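Local structure of taurine dioxygenase (Burkholderia xenovorans, 5KEU) at residues B[62-67]-B[257-262]; B[128-133]-B[295-300]; B[153-158]-B[270-275]; B[174-179]-B[225-230]; B[201-206]-B[302-307]. The protein probably acts as an iron- and 2-oxoglutarate-dependent dioxygenase of the TfdA/TauD family, and here holds a magnesium ion at its metal site. One frame throughout, in Å; residues are numbered along the deposited sequence. Where two conformers were deposited one is given.

Contact 1 of 5, residues B[62-67]-B[257-262]; sequences FREQFL and KWEAGS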
# COMPACT_ATOMS: atom_id res chain seq x y z
N PHE B 62 -18.33 -1.86 -2.45
CA PHE B 62 -19.36 -2.82 -2.79
C PHE B 62 -18.81 -3.76 -3.86
O PHE B 62 -17.92 -3.38 -4.64
CB PHE B 62 -20.64 -2.14 -3.31
CG PHE B 62 -21.16 -1.04 -2.41
CD1 PHE B 62 -22.18 -1.31 -1.50
CD2 PHE B 62 -20.66 0.25 -2.49
CE1 PHE B 62 -22.70 -0.29 -0.68
CE2 PHE B 62 -21.17 1.27 -1.67
CZ PHE B 62 -22.19 1.00 -0.77
N ARG B 63 -19.31 -4.99 -3.89
CA ARG B 63 -18.93 -5.97 -4.90
C ARG B 63 -20.17 -6.45 -5.65
O ARG B 63 -21.27 -6.46 -5.09
CB ARG B 63 -18.22 -7.19 -4.29
CG ARG B 63 -17.01 -6.88 -3.43
CD ARG B 63 -15.85 -6.36 -4.26
NE ARG B 63 -14.58 -6.37 -3.53
CZ ARG B 63 -13.39 -6.19 -4.10
NH1 ARG B 63 -13.32 -5.96 -5.40
NH2 ARG B 63 -12.28 -6.23 -3.37
N GLU B 64 -19.96 -6.86 -6.90
CA GLU B 64 -21.02 -7.47 -7.71
C GLU B 64 -22.24 -6.56 -7.84
O GLU B 64 -23.39 -7.01 -7.77
CB GLU B 64 -21.41 -8.84 -7.14
CG GLU B 64 -20.22 -9.77 -7.01
CD GLU B 64 -19.78 -10.34 -8.34
OE1 GLU B 64 -20.65 -10.66 -9.17
OE2 GLU B 64 -18.55 -10.48 -8.56
N GLN B 65 -21.99 -5.27 -8.03
CA GLN B 65 -23.03 -4.27 -8.29
C GLN B 65 -22.83 -3.81 -9.73
O GLN B 65 -22.04 -2.91 -10.01
CB GLN B 65 -22.92 -3.10 -7.31
CG GLN B 65 -22.99 -3.50 -5.84
CD GLN B 65 -24.31 -4.11 -5.46
OE1 GLN B 65 -25.36 -3.68 -5.93
NE2 GLN B 65 -24.28 -5.14 -4.61
N PHE B 66 -23.56 -4.43 -10.66
CA PHE B 66 -23.40 -4.15 -12.08
C PHE B 66 -24.46 -3.11 -12.44
O PHE B 66 -25.64 -3.43 -12.55
CB PHE B 66 -23.52 -5.42 -12.91
CG PHE B 66 -22.52 -6.47 -12.52
CD1 PHE B 66 -21.24 -6.46 -13.07
CD2 PHE B 66 -22.84 -7.43 -11.57
CE1 PHE B 66 -20.30 -7.41 -12.70
CE2 PHE B 66 -21.90 -8.39 -11.18
CZ PHE B 66 -20.64 -8.38 -11.75
N LEU B 67 -24.02 -1.86 -12.63
CA LEU B 67 -24.90 -0.71 -12.77
C LEU B 67 -24.87 -0.15 -14.19
O LEU B 67 -23.85 -0.22 -14.88
CB LEU B 67 -24.48 0.40 -11.80
CG LEU B 67 -24.29 0.00 -10.34
CD1 LEU B 67 -23.90 1.23 -9.53
CD2 LEU B 67 -25.55 -0.65 -9.80
N LYS B 257 -8.31 -4.09 -4.51
CA LYS B 257 -8.18 -4.75 -5.80
C LYS B 257 -9.56 -4.81 -6.45
O LYS B 257 -10.48 -5.47 -5.93
CB LYS B 257 -7.59 -6.16 -5.66
CG LYS B 257 -7.45 -6.89 -7.01
CD LYS B 257 -6.73 -8.22 -6.85
CE LYS B 257 -6.42 -8.88 -8.21
NZ LYS B 257 -7.63 -9.12 -9.04
N TRP B 258 -9.69 -4.13 -7.59
CA TRP B 258 -10.96 -4.03 -8.31
C TRP B 258 -11.36 -5.37 -8.93
O TRP B 258 -10.52 -6.20 -9.29
CB TRP B 258 -10.85 -2.97 -9.42
CG TRP B 258 -10.72 -1.58 -8.85
CD1 TRP B 258 -9.57 -0.93 -8.49
CD2 TRP B 258 -11.80 -0.68 -8.54
NE1 TRP B 258 -9.88 0.32 -7.99
CE2 TRP B 258 -11.24 0.50 -8.02
CE3 TRP B 258 -13.20 -0.75 -8.69
CZ2 TRP B 258 -12.01 1.60 -7.62
CZ3 TRP B 258 -13.97 0.34 -8.29
CH2 TRP B 258 -13.37 1.50 -7.76
N GLU B 259 -12.66 -5.57 -9.04
CA GLU B 259 -13.24 -6.59 -9.89
C GLU B 259 -14.40 -5.95 -10.64
O GLU B 259 -14.90 -4.90 -10.24
CB GLU B 259 -13.73 -7.81 -9.09
CG GLU B 259 -12.61 -8.55 -8.36
CD GLU B 259 -12.99 -9.97 -7.99
OE1 GLU B 259 -14.21 -10.25 -7.85
OE2 GLU B 259 -12.08 -10.81 -7.86
N ALA B 260 -14.80 -6.56 -11.75
CA ALA B 260 -15.95 -6.05 -12.48
C ALA B 260 -17.14 -5.97 -11.53
O ALA B 260 -17.37 -6.88 -10.73
CB ALA B 260 -16.28 -6.95 -13.68
N GLY B 261 -17.87 -4.86 -11.58
CA GLY B 261 -18.98 -4.65 -10.68
C GLY B 261 -18.61 -4.11 -9.31
O GLY B 261 -19.50 -3.98 -8.46
N SER B 262 -17.34 -3.82 -9.06
CA SER B 262 -17.01 -3.23 -7.77
C SER B 262 -17.30 -1.73 -7.78
O SER B 262 -17.35 -1.09 -8.83
CB SER B 262 -15.54 -3.48 -7.40
OG SER B 262 -15.31 -4.86 -7.19
O HOH W 1 -17.20 -6.77 -7.99
O HOH W 2 -16.38 -9.16 -7.10
O HOH W 3 -19.83 -1.51 -10.54
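A type II beta turn, Glu259 to Ser262, meets the loop that leaves strand 59-62; from that loop Arg63 reaches both ends of 257-262 and Gln65 N binds Gly261. The turn is closed by the backbone bond from Ser262 N to Glu259 O and links strand 253-256 to strand 263-267 of the mixed sheet. Its Gly261 has phi +82°, a conformation in which a CB would press on the preceding carbonyl oxygen; the bare CA instead lies over one face of the Phe66 ring, 4.1 Å from the ring centroid, as a CH-pi contact. Arg63 leaves its CA pointing away from the turn, but the chain bends at chi2 (-69°) and brings the guanidinium back. NH1 and NH2 then grip one acceptor end-on: Lys257 O lies 2.9 Å from Arg63 NH1, within both the guanidinium plane and its own carbonyl plane. The same NH1 also donates to Ser262 OG, which lies 19° out of the guanidinium plane. Its NE forms a salt bridge with Glu32. The backbone is joined directly where Gln65 N donates to Gly261 O at 2.8 Å. Glu64 OE2 and Glu259 OE1 approach to 4.4 Å, and water 2 donates to both carboxylates, which probably eases the repulsion. Water 1 bridges the two segments: it accepts from Glu64 N at 3.0 Å, donates to Ala260 O at 2.7 Å, and lies 2.8 Å from Ser262 OG.

Contact 2 of 5, residues B[128-133]-B[295-300]; sequences AALNPP and GDVPVG
Leu130 and Val297 meet with their side chains slanted across each other, while the Pro132 and Pro298 rings approach end-on through their CD atoms, 3.9 Å apart. They join the loop between strands 122-123 and 135-140 to the loop after strand 287-293, and the Pro133 side chain lies about 4 Å from that of the metal ligand Asp125. Leu130 swings its branches over to valine by placing CG opposite the backbone N (chi1 178°), and its CD1 comes to rest 3.9 Å from Val297 CG1. Asn131 directs its CB toward the other loop; with chi1 at 57° its CG is tucked between backbone N and carbonyl carbon, and ND2 makes a weak hydrogen bond to Gly295 O at 3.3 Å. Gly295 CA comes within 3.3 Å of Pro132 O in a CA-H...O contact. Water 4 donates to Asn131 O and accepts from Gly295 N, and water 5 donates to both Pro132 O and Asp296 O. Leu130 O, 3.3 Å from Pro298 CD, is buried without a polar partner. Pro132, Pro133 and Pro298 offer no backbone N-H, which limits strand-like pairing; apolar contact, water bridges and one weak hydrogen bond from the Asn131 amide hold the loops together.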
# COMPACT_ATOMS: atom_id res chain seq x y z
N ALA B 128 -7.67 22.16 -5.66
CA ALA B 128 -7.35 23.48 -6.19
C ALA B 128 -8.58 24.38 -6.27
O ALA B 128 -8.42 25.59 -6.47
CB ALA B 128 -6.72 23.40 -7.59
N ALA B 129 -9.79 23.83 -6.13
CA ALA B 129 -11.01 24.63 -6.23
C ALA B 129 -11.48 25.08 -4.86
O ALA B 129 -11.10 24.54 -3.83
CB ALA B 129 -12.12 23.84 -6.91
N LEU B 130 -12.36 26.08 -4.86
CA LEU B 130 -12.84 26.65 -3.61
C LEU B 130 -13.65 25.64 -2.81
O LEU B 130 -13.54 25.58 -1.58
CB LEU B 130 -13.67 27.90 -3.89
CG LEU B 130 -14.26 28.55 -2.63
CD1 LEU B 130 -13.19 28.95 -1.62
CD2 LEU B 130 -15.13 29.77 -3.02
N ASN B 131 -14.48 24.84 -3.49
CA ASN B 131 -15.33 23.86 -2.83
C ASN B 131 -15.07 22.49 -3.45
O ASN B 131 -15.79 22.05 -4.36
CB ASN B 131 -16.81 24.24 -2.92
CG ASN B 131 -17.29 24.41 -4.34
OD1 ASN B 131 -16.59 24.98 -5.17
ND2 ASN B 131 -18.48 23.89 -4.63
N PRO B 132 -14.05 21.78 -2.98
CA PRO B 132 -13.78 20.45 -3.53
C PRO B 132 -14.95 19.53 -3.27
O PRO B 132 -15.68 19.70 -2.28
CB PRO B 132 -12.51 20.01 -2.79
CG PRO B 132 -11.91 21.32 -2.21
CD PRO B 132 -13.10 22.17 -1.92
N PRO B 133 -15.18 18.55 -4.15
CA PRO B 133 -16.31 17.64 -3.96
C PRO B 133 -16.15 16.87 -2.65
O PRO B 133 -15.04 16.53 -2.25
CB PRO B 133 -16.24 16.71 -5.18
CG PRO B 133 -14.81 16.82 -5.66
CD PRO B 133 -14.43 18.26 -5.38
N GLY B 295 -19.32 19.62 -2.99
CA GLY B 295 -18.93 19.86 -1.62
C GLY B 295 -19.12 21.31 -1.19
O GLY B 295 -19.43 22.19 -1.97
N ASP B 296 -18.95 21.53 0.11
CA ASP B 296 -19.05 22.85 0.70
C ASP B 296 -17.66 23.47 0.80
O ASP B 296 -16.65 22.84 0.49
CB ASP B 296 -19.74 22.76 2.06
CG ASP B 296 -19.08 21.76 2.99
OD1 ASP B 296 -19.30 21.88 4.21
OD2 ASP B 296 -18.34 20.86 2.51
N VAL B 297 -17.60 24.73 1.23
CA VAL B 297 -16.30 25.39 1.36
C VAL B 297 -15.63 24.91 2.65
O VAL B 297 -16.28 24.92 3.71
CB VAL B 297 -16.47 26.90 1.34
CG1 VAL B 297 -15.10 27.60 1.48
CG2 VAL B 297 -17.17 27.34 0.04
N PRO B 298 -14.36 24.50 2.62
CA PRO B 298 -13.69 24.08 3.85
C PRO B 298 -13.55 25.21 4.86
O PRO B 298 -13.49 26.39 4.51
CB PRO B 298 -12.30 23.62 3.38
CG PRO B 298 -12.53 23.21 1.93
CD PRO B 298 -13.54 24.20 1.42
N VAL B 299 -13.47 24.82 6.13
CA VAL B 299 -13.25 25.72 7.25
C VAL B 299 -12.14 25.15 8.12
O VAL B 299 -12.11 23.94 8.37
CB VAL B 299 -14.55 25.87 8.07
CG1 VAL B 299 -14.37 26.89 9.10
CG2 VAL B 299 -15.74 26.19 7.15
N GLY B 300 -11.25 26.02 8.60
CA GLY B 300 -10.19 25.60 9.49
C GLY B 300 -10.60 25.71 10.95
O GLY B 300 -11.71 26.16 11.27
O HOH W 4 -17.70 20.50 -5.30
O HOH W 5 -15.55 20.29 0.26

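Contact 3 of 5, residues B[153-158]-B[270-275]; sequences TNLALA and ATAHLA. With MG (magnesium ion), chain C.
Thr153 and Ala272 form a hydrogen-bonded pair between strands 150-154 and 271-274, which run antiparallel: Thr153 N donates to Ala272 O at 2.8 Å, whereas the return bond from Ala272 N to Thr153 O is weak, at 3.3 Å. Asn154 and Thr271 follow as a non-hydrogen-bonded pair, and here Thr271 CA approaches Thr153 O to 3.2 Å in a CA-H...O contact. One residue further on, where the chain has already turned into helix 155-161, Leu155 N still donates to Ala270 O at 2.9 Å.

Apolar contacts come from Leu155, whose CD1 lies alongside the backbone of Thr271 and reaches Ala272 CB at 4.0 Å. Thr153 CG2 meets the same methyl from the neighbouring strand, while Thr153 OG1, opposite the backbone N (chi1 -173°), is taken by Ala247 O.

Helix capping is the third element. Asn154 is the N-cap of helix 155-161, and its OD1 accepts from Leu157 N with an almost straight N-H...O angle of 176°, although the donor stands above the carbonyl plane; ND2 turns to His28 O.

Metal binding lies on the next residue of the second strand. His273 points away from Thr153-Asn154 and places NE2 2.1 Å from the magnesium ion, which also holds two waters, His123, Asp125 and the backbone O of Asn323, the last residue of the chain. The set His123, Asp125 and His273 matches the facial triad of iron- and 2-oxoglutarate-dependent dioxygenases, magnesium probably standing in for iron; strand 271-274 of the double-stranded beta-helix (jelly-roll) core carries its second histidine.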
# COMPACT_ATOMS: atom_id res chain seq x y z
N THR B 153 -5.77 6.94 2.00
CA THR B 153 -5.20 7.15 3.32
C THR B 153 -6.15 8.01 4.16
O THR B 153 -6.91 8.83 3.64
CB THR B 153 -3.81 7.79 3.22
OG1 THR B 153 -3.22 7.84 4.53
CG2 THR B 153 -3.89 9.22 2.62
N ASN B 154 -6.09 7.78 5.47
CA ASN B 154 -6.99 8.40 6.43
C ASN B 154 -6.33 9.67 6.97
O ASN B 154 -5.42 9.59 7.81
CB ASN B 154 -7.32 7.41 7.55
CG ASN B 154 -8.30 7.97 8.57
OD1 ASN B 154 -8.45 9.18 8.70
ND2 ASN B 154 -8.96 7.08 9.30
N LEU B 155 -6.79 10.83 6.52
CA LEU B 155 -6.18 12.09 6.90
C LEU B 155 -6.71 12.63 8.23
O LEU B 155 -6.08 13.52 8.82
CB LEU B 155 -6.39 13.13 5.78
CG LEU B 155 -5.75 12.78 4.43
CD1 LEU B 155 -5.98 13.83 3.34
CD2 LEU B 155 -4.24 12.62 4.63
N ALA B 156 -7.83 12.13 8.72
CA ALA B 156 -8.22 12.43 10.09
C ALA B 156 -7.26 11.76 11.06
O ALA B 156 -6.74 12.39 11.99
CB ALA B 156 -9.66 11.98 10.35
N LEU B 157 -7.00 10.46 10.84
CA LEU B 157 -6.00 9.75 11.63
C LEU B 157 -4.62 10.39 11.50
O LEU B 157 -3.89 10.52 12.49
CB LEU B 157 -5.95 8.28 11.18
CG LEU B 157 -4.96 7.39 11.89
CD1 LEU B 157 -5.33 7.31 13.37
CD2 LEU B 157 -4.99 6.02 11.23
N ALA B 158 -4.24 10.77 10.27
CA ALA B 158 -2.94 11.41 10.09
C ALA B 158 -2.80 12.63 10.99
O ALA B 158 -1.75 12.83 11.61
CB ALA B 158 -2.73 11.79 8.62
N ALA B 270 -11.91 13.63 4.17
CA ALA B 270 -11.13 12.96 5.20
C ALA B 270 -10.05 12.04 4.63
O ALA B 270 -9.40 11.33 5.40
CB ALA B 270 -12.04 12.15 6.14
N THR B 271 -9.86 12.04 3.31
CA THR B 271 -8.95 11.09 2.68
C THR B 271 -8.15 11.76 1.59
O THR B 271 -8.51 12.82 1.07
CB THR B 271 -9.69 9.90 2.03
OG1 THR B 271 -10.59 10.39 1.02
CG2 THR B 271 -10.46 9.10 3.07
N ALA B 272 -7.05 11.10 1.23
CA ALA B 272 -6.42 11.24 -0.07
C ALA B 272 -6.35 9.85 -0.68
O ALA B 272 -6.47 8.84 0.04
CB ALA B 272 -5.01 11.85 0.03
N HIS B 273 -6.16 9.77 -1.99
CA HIS B 273 -6.08 8.47 -2.64
C HIS B 273 -4.98 8.48 -3.70
O HIS B 273 -4.43 9.52 -4.08
CB HIS B 273 -7.42 8.04 -3.25
CG HIS B 273 -7.97 9.02 -4.24
ND1 HIS B 273 -8.69 10.13 -3.84
CD2 HIS B 273 -7.89 9.09 -5.59
CE1 HIS B 273 -9.02 10.84 -4.91
NE2 HIS B 273 -8.54 10.23 -5.98
N LEU B 274 -4.66 7.28 -4.17
CA LEU B 274 -3.53 7.03 -5.05
C LEU B 274 -4.04 6.17 -6.20
O LEU B 274 -4.41 5.00 -5.98
CB LEU B 274 -2.40 6.31 -4.30
CG LEU B 274 -1.18 5.92 -5.16
CD1 LEU B 274 -0.38 7.15 -5.62
CD2 LEU B 274 -0.28 4.90 -4.43
N ALA B 275 -4.06 6.72 -7.42
CA ALA B 275 -4.44 5.95 -8.59
C ALA B 275 -3.30 5.01 -8.99
O ALA B 275 -2.14 5.27 -8.69
CB ALA B 275 -4.77 6.88 -9.77
MG MG C . -8.29 11.38 -7.69
O HOH W 6 -10.08 10.94 -8.41
O HOH W 7 -7.54 9.72 -8.72

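Contact 4 of 5, residues B[174-179]-B[225-230]; sequences RGVHRF and LKSIVG. With FMT (formic acid), chain R.
A classic beta bulge interrupts the antiparallel pairing of strands 174-179 and 225-228: Lys226 and Ser227 both face Val176, and the register slips by one residue before His177 pairs with Leu225. Val176 is held on both backbone atoms, with N donating to Ser227 O at 2.9 Å and O accepting from Lys226 N at 2.8 Å; Val229 N donates to Arg174 O at 2.8 Å. Leu225 CB sits over one face of the His177 ring, 4.1 Å from its centroid, while His177 ND1 is hydrogen-bonded to Thr127 OG1. Leu225 CD1 packs on Gly175, 3.6 Å from its CA; helix 233-247 touches Leu225 and Ile228. Val176 CG2 meets Val229 CG2 at 3.8 Å, the side chains crossing at about a right angle. Arg178 and Lys226 touch through their CG methylenes, 3.8 Å apart; Lys226 NZ goes to Ser223 O and Arg178 NH2 to water 10. Arg174 turns away to Gln305 O and a formic acid molecule, probably from the crystallisation liquor, whose O1 is 2.7 Å from Arg174 NH1. Arg178 and Lys226 thus meet through carbon, and oxygen partners probably stabilise their charged ends, leaving cohesion to backbone bonds and apolar groups.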
# COMPACT_ATOMS: atom_id res chain seq x y z
N ARG B 174 -2.25 27.88 6.64
CA ARG B 174 -3.03 27.83 5.41
C ARG B 174 -2.11 27.36 4.28
O ARG B 174 -0.89 27.57 4.35
CB ARG B 174 -3.62 29.21 5.08
CG ARG B 174 -4.29 29.89 6.31
CD ARG B 174 -5.74 29.50 6.41
NE ARG B 174 -6.52 30.16 5.36
CZ ARG B 174 -7.83 30.03 5.21
NH1 ARG B 174 -8.54 29.27 6.05
NH2 ARG B 174 -8.44 30.66 4.22
N GLY B 175 -2.70 26.74 3.26
CA GLY B 175 -1.92 26.24 2.14
C GLY B 175 -2.57 26.61 0.82
O GLY B 175 -3.79 26.69 0.71
N VAL B 176 -1.73 26.87 -0.18
CA VAL B 176 -2.19 27.22 -1.53
C VAL B 176 -2.17 25.97 -2.39
O VAL B 176 -1.12 25.33 -2.55
CB VAL B 176 -1.32 28.32 -2.16
CG1 VAL B 176 -1.81 28.61 -3.57
CG2 VAL B 176 -1.36 29.57 -1.31
N HIS B 177 -3.33 25.63 -2.95
CA HIS B 177 -3.49 24.49 -3.85
C HIS B 177 -3.66 25.01 -5.26
O HIS B 177 -4.42 25.95 -5.48
CB HIS B 177 -4.72 23.66 -3.48
CG HIS B 177 -4.70 23.10 -2.09
ND1 HIS B 177 -4.93 21.76 -1.85
CD2 HIS B 177 -4.52 23.68 -0.88
CE1 HIS B 177 -4.88 21.54 -0.54
NE2 HIS B 177 -4.63 22.69 0.06
N ARG B 178 -2.99 24.36 -6.23
CA ARG B 178 -3.02 24.83 -7.61
C ARG B 178 -3.21 23.65 -8.54
O ARG B 178 -2.73 22.54 -8.27
CB ARG B 178 -1.72 25.53 -8.04
CG ARG B 178 -1.29 26.68 -7.16
CD ARG B 178 -0.02 27.32 -7.72
NE ARG B 178 0.51 28.32 -6.79
CZ ARG B 178 0.28 29.62 -6.90
NH1 ARG B 178 -0.46 30.07 -7.91
NH2 ARG B 178 0.79 30.46 -6.02
N PHE B 179 -3.88 23.91 -9.66
CA PHE B 179 -4.06 22.94 -10.73
C PHE B 179 -4.09 23.68 -12.06
O PHE B 179 -4.78 24.69 -12.19
CB PHE B 179 -5.35 22.15 -10.57
CG PHE B 179 -5.61 21.21 -11.71
CD1 PHE B 179 -4.83 20.07 -11.87
CD2 PHE B 179 -6.62 21.46 -12.62
CE1 PHE B 179 -5.07 19.19 -12.91
CE2 PHE B 179 -6.87 20.58 -13.67
CZ PHE B 179 -6.09 19.45 -13.81
N LEU B 225 -1.34 20.62 -3.23
CA LEU B 225 -0.86 21.60 -2.26
C LEU B 225 0.58 21.98 -2.62
O LEU B 225 1.46 21.11 -2.67
CB LEU B 225 -0.95 21.03 -0.85
CG LEU B 225 -0.32 21.82 0.30
CD1 LEU B 225 -0.87 23.26 0.34
CD2 LEU B 225 -0.57 21.10 1.63
N LYS B 226 0.81 23.27 -2.88
CA LYS B 226 2.10 23.74 -3.38
C LYS B 226 2.92 24.50 -2.35
O LYS B 226 4.15 24.44 -2.40
CB LYS B 226 1.89 24.66 -4.59
CG LYS B 226 1.07 24.04 -5.69
CD LYS B 226 1.69 22.72 -6.17
CE LYS B 226 0.88 22.19 -7.37
NZ LYS B 226 1.32 20.82 -7.76
N SER B 227 2.28 25.23 -1.44
CA SER B 227 3.05 26.05 -0.50
C SER B 227 2.22 26.32 0.75
O SER B 227 0.98 26.36 0.70
CB SER B 227 3.47 27.37 -1.13
OG SER B 227 2.32 28.11 -1.52
N ILE B 228 2.92 26.55 1.85
CA ILE B 228 2.31 26.99 3.10
C ILE B 228 2.38 28.51 3.15
O ILE B 228 3.45 29.09 2.93
CB ILE B 228 3.03 26.36 4.30
CG1 ILE B 228 2.84 24.83 4.25
CG2 ILE B 228 2.52 26.96 5.64
CD1 ILE B 228 3.63 24.05 5.32
N VAL B 229 1.23 29.15 3.41
CA VAL B 229 1.16 30.60 3.41
C VAL B 229 1.98 31.17 4.56
O VAL B 229 1.90 30.69 5.70
CB VAL B 229 -0.30 31.06 3.51
CG1 VAL B 229 -0.38 32.59 3.60
CG2 VAL B 229 -1.11 30.50 2.34
N GLY B 230 2.76 32.21 4.28
CA GLY B 230 3.36 32.99 5.34
C GLY B 230 4.66 32.46 5.90
O GLY B 230 5.18 33.06 6.85
C FMT R . -7.25 27.77 9.08
O1 FMT R . -8.12 28.52 8.63
O2 FMT R . -6.06 28.05 9.26
O HOH W 8 -0.33 29.98 7.06
O HOH W 9 -0.93 20.83 -9.71
O HOH W 10 2.14 28.44 -4.23

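Contact 5 of 5, residues B[201-206]-B[302-307]; sequences VTEHPL and DGRQSV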
# COMPACT_ATOMS: atom_id res chain seq x y z
N VAL B 201 -6.50 28.26 -8.39
CA VAL B 201 -5.67 28.50 -7.20
C VAL B 201 -6.58 28.84 -6.03
O VAL B 201 -7.38 29.77 -6.12
CB VAL B 201 -4.64 29.64 -7.42
CG1 VAL B 201 -3.74 29.78 -6.22
CG2 VAL B 201 -3.81 29.41 -8.69
N THR B 202 -6.44 28.11 -4.93
CA THR B 202 -7.29 28.32 -3.76
C THR B 202 -6.43 28.21 -2.51
O THR B 202 -5.54 27.36 -2.43
CB THR B 202 -8.46 27.31 -3.70
OG1 THR B 202 -9.31 27.49 -4.84
CG2 THR B 202 -9.29 27.50 -2.41
N GLU B 203 -6.70 29.07 -1.53
CA GLU B 203 -6.08 28.97 -0.22
C GLU B 203 -7.01 28.20 0.72
O GLU B 203 -8.13 28.63 0.97
CB GLU B 203 -5.76 30.35 0.34
CG GLU B 203 -4.98 30.30 1.66
CD GLU B 203 -4.86 31.68 2.30
OE1 GLU B 203 -4.12 32.53 1.76
OE2 GLU B 203 -5.52 31.91 3.33
N HIS B 204 -6.54 27.05 1.21
CA HIS B 204 -7.29 26.21 2.13
C HIS B 204 -6.61 26.18 3.49
O HIS B 204 -5.40 26.39 3.59
CB HIS B 204 -7.38 24.76 1.60
CG HIS B 204 -8.29 24.59 0.43
ND1 HIS B 204 -9.64 24.86 0.48
CD2 HIS B 204 -8.04 24.16 -0.83
CE1 HIS B 204 -10.19 24.59 -0.69
NE2 HIS B 204 -9.24 24.16 -1.50
N PRO B 205 -7.36 25.89 4.56
CA PRO B 205 -6.70 25.57 5.82
C PRO B 205 -5.89 24.30 5.68
O PRO B 205 -6.27 23.38 4.94
CB PRO B 205 -7.87 25.37 6.79
CG PRO B 205 -8.99 24.90 5.90
CD PRO B 205 -8.83 25.74 4.64
N LEU B 206 -4.74 24.25 6.35
CA LEU B 206 -3.98 23.00 6.39
C LEU B 206 -4.72 21.94 7.20
O LEU B 206 -4.52 20.75 6.97
CB LEU B 206 -2.59 23.23 6.98
CG LEU B 206 -1.43 23.60 6.07
CD1 LEU B 206 -0.11 23.35 6.82
CD2 LEU B 206 -1.47 22.77 4.80
N ASP B 302 -9.93 27.80 13.15
CA ASP B 302 -10.29 29.16 13.52
C ASP B 302 -11.60 29.62 12.90
O ASP B 302 -11.98 30.79 13.07
CB ASP B 302 -9.18 30.14 13.14
CG ASP B 302 -8.95 30.20 11.63
OD1 ASP B 302 -9.55 29.39 10.89
OD2 ASP B 302 -8.16 31.05 11.18
N GLY B 303 -12.30 28.75 12.18
CA GLY B 303 -13.55 29.15 11.55
C GLY B 303 -13.41 29.87 10.23
O GLY B 303 -14.43 30.17 9.61
N ARG B 304 -12.19 30.13 9.77
CA ARG B 304 -11.99 30.83 8.50
C ARG B 304 -12.22 29.89 7.33
O ARG B 304 -11.61 28.82 7.24
CB ARG B 304 -10.58 31.40 8.42
CG ARG B 304 -10.44 32.80 8.95
CD ARG B 304 -9.13 33.38 8.44
NE ARG B 304 -7.99 32.60 8.89
CZ ARG B 304 -6.77 32.69 8.37
NH1 ARG B 304 -5.78 31.95 8.85
NH2 ARG B 304 -6.54 33.52 7.35
N GLN B 305 -13.09 30.31 6.41
CA GLN B 305 -13.30 29.59 5.16
C GLN B 305 -12.09 29.71 4.25
O GLN B 305 -11.33 30.68 4.31
CB GLN B 305 -14.52 30.13 4.42
CG GLN B 305 -15.85 29.64 4.93
CD GLN B 305 -16.99 30.20 4.10
OE1 GLN B 305 -16.98 31.37 3.73
NE2 GLN B 305 -17.97 29.37 3.79
N SER B 306 -11.94 28.72 3.37
CA SER B 306 -11.01 28.82 2.27
C SER B 306 -11.31 30.05 1.42
O SER B 306 -12.42 30.61 1.46
CB SER B 306 -11.10 27.55 1.41
OG SER B 306 -10.98 26.39 2.21
N VAL B 307 -10.31 30.50 0.66
CA VAL B 307 -10.41 31.73 -0.13
C VAL B 307 -9.94 31.44 -1.55
O VAL B 307 -8.84 30.92 -1.75
CB VAL B 307 -9.58 32.88 0.48
CG1 VAL B 307 -9.60 34.10 -0.44
CG2 VAL B 307 -10.12 33.26 1.85
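Ser306 is pressed into the tight half of this contact, its CB directed at strand 200-209 and its OG 2.7 Å from His204 ND1. This bond lies near the plane of the imidazole, at the ring edge, and either group could be the donor. Pro205 CD closes on the same hydroxyl at 3.3 Å, and Ser306 CB stands 3.2 Å from Glu203 O. Thr202 CG2 stands over one face of the His204 ring, offset toward its rim, and also touches Val307 O at 3.5 Å. Beside this, Glu203 and Val307 form an antiparallel hydrogen-bonded pair: Glu203 N donates to Val307 O at 2.8 Å, and Val307 N returns a bond to Glu203 O at 2.9 Å.

The outer half is looser and lies at the surface. Arg304 is drawn back to its own segment by Asp302, whose OD2 accepts from NE at 2.8 Å on the syn side, while OD1 takes Arg304 N in an Asx turn. Glu203 OE2 stays 4.4 Å from Arg304 NH2, well out of the guanidinium plane, so at most a long-range attraction of charges is likely; its salt bridge is with Arg174. Val307 begins strand 307-310, which borders strand 200-209 on one edge, while strand 174-179 pairs with the other.

Contact 3 lies deepest, its centre about 8 Å from the centre of the chain, and all its touching residues are buried; it alone supplies a metal ligand. Contact 4 is largely buried too, with charged residues at its rim, whereas contacts 1, 2 and 5 are only partly buried: contacts 1 and 2 join loops, and contact 5 a strand to a loop. Contacts 4 and 5 share one sheet, where strands 174-179 and 200-209 are neighbours. Contact 2 touches both, through Ala128 and Pro298. Contact 1 stands apart, across the chain's centre from contacts 2, 4 and 5. Backbone pairing dominates contacts 3 and 4, arginine and water contact 1, and proline packing contact 2.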